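Local structure of Ice-binding protein (Leucosporidium, 3UYU) at residues L132-N137 with T167-Q172. The protein binds to the surface of ice crystals and inhibits their growth, conferring freeze tolerance with low thermal hysteresis activity. The protein carries 2 engineered substitutions. Numbering follows the deposited sequence.
Sequences LTFEGN and TNIAFQ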
ATOM      1  N   LEU A 132     -18.228  19.703 -20.421  1.00 14.99           N
ATOM      2  CA  LEU A 132     -18.173  20.048 -19.023  1.00 13.55           C
ATOM      3  C   LEU A 132     -16.811  20.673 -18.738  1.00 13.25           C
ATOM      4  O   LEU A 132     -15.773  20.142 -19.187  1.00 15.73           O
ATOM      5  CB  LEU A 132     -18.327  18.752 -18.186  1.00 12.10           C
ATOM      6  CG  LEU A 132     -18.242  18.887 -16.645  1.00 14.79           C
ATOM      7  CD1 LEU A 132     -19.431  19.683 -16.130  1.00 15.86           C
ATOM      8  CD2 LEU A 132     -18.247  17.435 -16.062  1.00 17.08           C
ATOM      9  N   THR A 133     -16.822  21.801 -18.059  1.00 14.03           N
ATOM     10  CA  THR A 133     -15.584  22.526 -17.747  1.00 14.67           C
ATOM     11  C   THR A 133     -15.335  22.523 -16.267  1.00 14.30           C
ATOM     12  O   THR A 133     -16.240  22.750 -15.491  1.00 15.14           O
ATOM     13  CB  THR A 133     -15.719  23.985 -18.211  1.00 14.78           C
ATOM     14  OG1 THR A 133     -15.917  24.008 -19.632  1.00 15.56           O
ATOM     15  CG2 THR A 133     -14.420  24.774 -17.870  1.00 16.56           C
ATOM     16  N   PHE A 134     -14.097  22.230 -15.871  1.00 13.36           N
ATOM     17  CA  PHE A 134     -13.641  22.374 -14.466  1.00 13.69           C
ATOM     18  C   PHE A 134     -12.817  23.621 -14.428  1.00 14.58           C
ATOM     19  O   PHE A 134     -11.848  23.705 -15.184  1.00 15.63           O
ATOM     20  CB  PHE A 134     -12.803  21.163 -14.037  1.00 13.69           C
ATOM     21  CG  PHE A 134     -13.544  19.886 -14.153  1.00 13.51           C
ATOM     22  CD1 PHE A 134     -14.081  19.244 -13.029  1.00 14.25           C
ATOM     23  CD2 PHE A 134     -13.723  19.305 -15.376  1.00 15.14           C
ATOM     24  CE1 PHE A 134     -14.807  18.033 -13.181  1.00 14.45           C
ATOM     25  CE2 PHE A 134     -14.442  18.111 -15.522  1.00 16.49           C
ATOM     26  CZ  PHE A 134     -14.989  17.482 -14.381  1.00 14.85           C
ATOM     27  N   GLU A 135     -13.172  24.553 -13.551  1.00 14.32           N
ATOM     28  CA  GLU A 135     -12.379  25.810 -13.436  1.00 13.15           C
ATOM     29  C   GLU A 135     -11.816  25.985 -12.061  1.00 12.51           C
ATOM     30  O   GLU A 135     -12.609  26.156 -11.078  1.00 13.96           O
ATOM     31  CB  GLU A 135     -13.237  27.015 -13.789  1.00 14.90           C
ATOM     32  CG  GLU A 135     -12.410  28.301 -13.858  1.00 19.34           C
ATOM     33  CD  GLU A 135     -13.264  29.566 -13.989  1.00 27.96           C
ATOM     34  OE1 GLU A 135     -14.201  29.575 -14.846  1.00 25.09           O
ATOM     35  OE2 GLU A 135     -12.965  30.558 -13.236  1.00 33.07           O
ATOM     36  N   GLY A 136     -10.490  25.942 -11.908  1.00 12.24           N
ATOM     37  CA  GLY A 136      -9.886  26.211 -10.613  1.00 11.88           C
ATOM     38  C   GLY A 136      -8.398  26.142 -10.791  1.00 12.74           C
ATOM     39  O   GLY A 136      -7.957  25.765 -11.866  1.00 13.98           O
ATOM     40  N   ASN A 137      -7.635  26.473  -9.766  1.00 11.91           N
ATOM     41  CA  ASN A 137      -6.219  26.553  -9.905  1.00 13.27           C
ATOM     42  C   ASN A 137      -5.550  25.181  -9.847  1.00 14.18           C
ATOM     43  O   ASN A 137      -6.197  24.123  -9.821  1.00 13.30           O
ATOM     44  CB  ASN A 137      -5.610  27.610  -8.927  1.00 13.93           C
ATOM     45  CG  ASN A 137      -5.693  27.200  -7.466  1.00 16.46           C
ATOM     46  OD1 ASN A 137      -5.736  25.991  -7.148  1.00 15.48           O
ATOM     47  ND2 ASN A 137      -5.655  28.175  -6.541  1.00 17.35           N
ATOM     48  N   THR A 167      -5.206  15.238 -12.028  1.00 10.84           N
ATOM     49  CA  THR A 167      -4.813  14.482 -10.823  1.00 11.91           C
ATOM     50  C   THR A 167      -5.642  14.874  -9.621  1.00 13.78           C
ATOM     51  O   THR A 167      -5.629  14.151  -8.626  1.00 15.09           O
ATOM     52  CB  THR A 167      -3.340  14.671 -10.487  1.00 14.71           C
ATOM     53  OG1 THR A 167      -3.023  16.049 -10.353  1.00 20.41           O
ATOM     54  CG2 THR A 167      -2.516  14.153 -11.669  1.00 15.15           C
ATOM     55  N   ASN A 168      -6.323  16.032  -9.693  1.00 10.93           N
ATOM     56  CA  ASN A 168      -7.072  16.583  -8.562  1.00 10.62           C
ATOM     57  C   ASN A 168      -8.566  16.454  -8.721  1.00 10.65           C
ATOM     58  O   ASN A 168      -9.283  17.188  -8.022  1.00 11.82           O
ATOM     59  CB  ASN A 168      -6.653  18.066  -8.318  1.00 12.40           C
ATOM     60  CG  ASN A 168      -5.190  18.162  -7.893  1.00 14.73           C
ATOM     61  OD1 ASN A 168      -4.646  17.248  -7.225  1.00 15.35           O
ATOM     62  ND2 ASN A 168      -4.525  19.274  -8.321  1.00 13.58           N
ATOM     63  N   ILE A 169      -9.044  15.585  -9.644  1.00  8.78           N
ATOM     64  CA  ILE A 169     -10.482  15.423  -9.962  1.00 10.81           C
ATOM     65  C   ILE A 169     -10.771  13.934  -9.724  1.00 10.98           C
ATOM     66  O   ILE A 169     -10.140  13.065 -10.361  1.00 11.72           O
ATOM     67  CB  ILE A 169     -10.775  15.801 -11.455  1.00 11.92           C
ATOM     68  CG1 ILE A 169     -10.509  17.334 -11.686  1.00 11.03           C
ATOM     69  CG2 ILE A 169     -12.172  15.458 -11.827  1.00 13.49           C
ATOM     70  CD1 ILE A 169     -10.528  17.744 -13.221  1.00 13.00           C
ATOM     71  N   ALA A 170     -11.684  13.653  -8.784  1.00 10.02           N
ATOM     72  CA  ALA A 170     -12.058  12.250  -8.488  1.00 10.41           C
ATOM     73  C   ALA A 170     -13.547  12.051  -8.522  1.00 10.41           C
ATOM     74  O   ALA A 170     -14.281  12.855  -7.941  1.00 13.12           O
ATOM     75  CB  ALA A 170     -11.521  11.850  -7.109  1.00 10.73           C
ATOM     76  N   PHE A 171     -13.972  10.988  -9.226  1.00 11.05           N
ATOM     77  CA  PHE A 171     -15.376  10.646  -9.342  1.00 12.50           C
ATOM     78  C   PHE A 171     -15.615   9.332  -8.657  1.00 12.17           C
ATOM     79  O   PHE A 171     -15.116   8.287  -9.097  1.00 14.01           O
ATOM     80  CB  PHE A 171     -15.742  10.477 -10.843  1.00 12.43           C
ATOM     81  CG  PHE A 171     -15.951  11.782 -11.614  1.00 12.56           C
ATOM     82  CD1 PHE A 171     -17.255  12.239 -11.852  1.00 16.43           C
ATOM     83  CD2 PHE A 171     -14.867  12.491 -12.166  1.00 18.79           C
ATOM     84  CE1 PHE A 171     -17.512  13.430 -12.592  1.00 16.79           C
ATOM     85  CE2 PHE A 171     -15.095  13.714 -12.890  1.00 15.48           C
ATOM     86  CZ  PHE A 171     -16.396  14.152 -13.117  1.00 15.98           C
ATOM     87  N   GLN A 172     -16.432   9.364  -7.608  1.00 13.51           N
ATOM     88  CA  GLN A 172     -16.806   8.090  -6.944  1.00 11.38           C
ATOM     89  C   GLN A 172     -18.213   7.746  -7.412  1.00 11.16           C
ATOM     90  O   GLN A 172     -19.108   8.565  -7.235  1.00 12.50           O
ATOM     91  CB  GLN A 172     -16.805   8.333  -5.430  1.00 11.38           C
ATOM     92  CG  GLN A 172     -17.481   7.153  -4.579  1.00 14.08           C
ATOM     93  CD  GLN A 172     -18.962   7.379  -4.364  1.00 13.96           C
ATOM     94  OE1 GLN A 172     -19.379   8.461  -3.915  1.00 16.87           O
ATOM     95  NE2 GLN A 172     -19.778   6.322  -4.626  1.00 14.70           N
TER
HETATM   96  O   HOH W   1      -6.228  21.312  -9.804  1.00 11.78           O
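Phe134 carries strand 132-135's side of this contact, meeting Ile169 and Phe171 from strand 169-173 across the interior of the right-handed beta-helix. Just before it, Thr133, partly exposed, hydrogen-bonds through OG1 to Thr159 OG1 on the adjoining strand 158-161, a place suited to a small polar side chain. At Phe134, chi1 of -59° sets CG anti to the carbonyl carbon and extends the ring toward the facing strand. Its broad ring offers a face to Ile169, whose CD1 methyl lies 4.0 Å from the Phe134 ring centroid in a CH-pi contact. The branched isoleucine serves twice, since its CG2 also touches Phe134 CE1 at 3.9 Å. Coming from the opposite direction, Phe171 meets the far rim of Phe134 edge to edge, CZ to CZ at 3.8 Å. With an alanine here in place of Phe134, Ile169 CD1 would probably be left without its aromatic face and a gap would open between the walls. Trp142 and Phe158 also pack against Phe134, while Phe144 stacks on Phe171. Farther along, a water accepts a hydrogen bond from Asn168 ND2 at 3.0 Å and donates one to Asn137 O at 2.8 Å. Dispersion and exclusion of water thus join these two walls inside the coil.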